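Putative lipid-transfer protein DIR1 (Arabidopsis thaliana, PDB 2RKN) binds two lysophospholipid molecules in an internal cavity and, as a putative lipid-transfer protein, is required for long-distance signalling in systemic acquired resistance. Local coordinates at residues A[31-36]-A[65-71]. Numbering follows the deposited sequence. Where two conformers were deposited one is given.
Sequences CCTALQ and LPKQCGL
Cys32 and Cys69 supply the covalent part of this contact, a disulfide (SG to SG 2.0 Å) that ties helix 29-35 to the residue just past helix 59-68. Its central torsion of -74° lies in the usual left-handed range, and both sulfurs stand anti to their own carbonyl carbons. The contact illustrates how a small disulfide-rich protein combines a covalent bridge with apolar packing.

That packing forms two neighbouring clusters joined through Leu35. In one, Leu35 and Leu65 cross at about a right angle, with Leu35 CD1 3.7 Å from Leu65 CG. Leu65, in the one of its two conformers described here, also lays CD2 against Cys31 SG at 3.8 Å, touching a second disulfide, the one Cys31 makes with Cys15. In the other, Leu71 spreads its two methyls over Leu35 and Gln36: CD1 meets Leu35 CB at 3.7 Å and CD2 meets Gln36 CG at 3.8 Å. The chain reaches this position through a Schellman motif, in which Gly70 takes a positive phi and Leu71 N bonds back to Pro66 O.

Polar linkage is left to one water, which accepts from Gln36 NE2 (2.8 Å) and donates to Cys69 O (3.1 Å). Leu35 also touches bound lysophospholipid, so helix 29-35 lines the lipid cavity here, as befits the all-helical, four-disulfide fold of plant non-specific lipid-transfer proteins.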
loop_
_atom_site.group_PDB
_atom_site.type_symbol
_atom_site.label_atom_id
_atom_site.label_comp_id
_atom_site.label_asym_id
_atom_site.label_seq_id
_atom_site.Cartn_x
_atom_site.Cartn_y
_atom_site.Cartn_z
ATOM N N CYS A 31 6.424 1.443 7.087
ATOM C CA CYS A 31 5.493 1.497 5.965
ATOM C C CYS A 31 5.328 2.930 5.423
ATOM O O CYS A 31 5.446 3.146 4.212
ATOM C CB CYS A 31 4.131 0.937 6.396
ATOM S SG CYS A 31 2.811 1.186 5.110
ATOM N N CYS A 32 5.039 3.874 6.318
ATOM C CA CYS A 32 4.794 5.230 5.861
ATOM C C CYS A 32 6.039 5.817 5.217
ATOM O O CYS A 32 5.927 6.557 4.236
ATOM C CB CYS A 32 4.269 6.081 7.003
ATOM S SG CYS A 32 2.627 5.642 7.600
ATOM N N THR A 33 7.209 5.506 5.749
ATOM C CA THR A 33 8.423 6.061 5.179
ATOM C C THR A 33 8.686 5.527 3.756
ATOM O O THR A 33 9.111 6.234 2.864
ATOM C CB THR A 33 9.607 5.743 6.087
ATOM O OG1 THR A 33 9.398 6.423 7.350
ATOM C CG2 THR A 33 10.899 6.182 5.415
ATOM N N ALA A 34 8.417 4.227 3.558
ATOM C CA ALA A 34 8.613 3.616 2.253
ATOM C C ALA A 34 7.670 4.267 1.248
ATOM O O ALA A 34 8.038 4.513 0.118
ATOM C CB ALA A 34 8.295 2.112 2.356
ATOM N N LEU A 35 6.425 4.546 1.680
ATOM C CA LEU A 35 5.459 5.122 0.746
ATOM C C LEU A 35 5.888 6.521 0.241
ATOM O O LEU A 35 5.416 6.964 -0.830
ATOM C CB LEU A 35 4.067 5.299 1.448
ATOM C CG LEU A 35 3.325 3.985 1.502
ATOM C CD1 LEU A 35 1.928 4.370 2.102
ATOM C CD2 LEU A 35 3.122 3.275 0.186
ATOM N N GLN A 36 6.808 7.194 0.973
ATOM C CA GLN A 36 7.362 8.475 0.512
ATOM C C GLN A 36 8.149 8.344 -0.816
ATOM O O GLN A 36 8.398 9.364 -1.468
ATOM C CB GLN A 36 8.231 9.135 1.606
ATOM C CG GLN A 36 7.432 9.377 2.872
ATOM C CD GLN A 36 8.237 9.977 4.030
ATOM O OE1 GLN A 36 9.324 10.490 3.835
ATOM N NE2 GLN A 36 7.645 9.973 5.248
ATOM N N LEU A 65 -4.273 4.770 2.440
ATOM C CA LEU A 65 -3.070 4.655 3.255
ATOM C C LEU A 65 -2.171 5.896 3.197
ATOM O O LEU A 65 -1.769 6.427 4.238
ATOM C CB LEU A 65 -2.327 3.369 2.919
ATOM C CG LEU A 65 -1.110 3.083 3.791
ATOM C CD1 LEU A 65 -1.420 3.142 5.235
ATOM C CD2 LEU A 65 -0.530 1.743 3.445
ATOM N N PRO A 66 -1.900 6.411 1.983
ATOM C CA PRO A 66 -1.143 7.685 2.018
ATOM C C PRO A 66 -1.674 8.749 2.948
ATOM O O PRO A 66 -0.861 9.332 3.722
ATOM C CB PRO A 66 -1.097 8.115 0.508
ATOM C CG PRO A 66 -1.168 6.802 -0.230
ATOM C CD PRO A 66 -2.226 6.008 0.602
ATOM N N LYS A 67 -3.001 9.064 2.947
ATOM C CA LYS A 67 -3.596 10.025 3.887
ATOM C C LYS A 67 -3.337 9.576 5.305
ATOM O O LYS A 67 -2.910 10.372 6.108
ATOM C CB LYS A 67 -5.134 10.268 3.655
ATOM C CG LYS A 67 -5.864 11.293 4.593
ATOM C CD LYS A 67 -7.416 11.089 4.561
ATOM C CE LYS A 67 -8.190 12.058 5.435
ATOM N NZ LYS A 67 -8.652 13.214 4.564
ATOM N N GLN A 68 -3.479 8.270 5.581
ATOM C CA GLN A 68 -3.218 7.779 6.969
ATOM C C GLN A 68 -1.801 8.061 7.400
ATOM O O GLN A 68 -1.543 8.348 8.555
ATOM C CB GLN A 68 -3.447 6.271 7.116
ATOM C CG GLN A 68 -4.843 5.889 7.417
ATOM C CD GLN A 68 -4.857 4.556 8.188
ATOM O OE1 GLN A 68 -4.877 3.478 7.604
ATOM N NE2 GLN A 68 -4.760 4.661 9.524
ATOM N N CYS A 69 -0.895 8.048 6.446
ATOM C CA CYS A 69 0.511 8.276 6.692
ATOM C C CYS A 69 0.878 9.753 6.706
ATOM O O CYS A 69 2.039 10.087 6.923
ATOM C CB CYS A 69 1.337 7.503 5.660
ATOM S SG CYS A 69 1.483 5.697 5.924
ATOM N N GLY A 70 -0.102 10.622 6.485
ATOM C CA GLY A 70 0.172 12.054 6.559
ATOM C C GLY A 70 0.877 12.571 5.319
ATOM O O GLY A 70 1.454 13.672 5.327
ATOM N N LEU A 71 0.828 11.799 4.238
ATOM C CA LEU A 71 1.386 12.251 3.002
ATOM C C LEU A 71 0.424 13.310 2.475
ATOM O O LEU A 71 -0.755 13.325 2.877
ATOM C CB LEU A 71 1.630 11.075 2.040
ATOM C CG LEU A 71 2.686 10.144 2.673
ATOM C CD1 LEU A 71 2.936 8.821 1.903
ATOM C CD2 LEU A 71 3.998 10.888 2.833
HETATM O O HOH W 1 4.987 9.714 6.083
#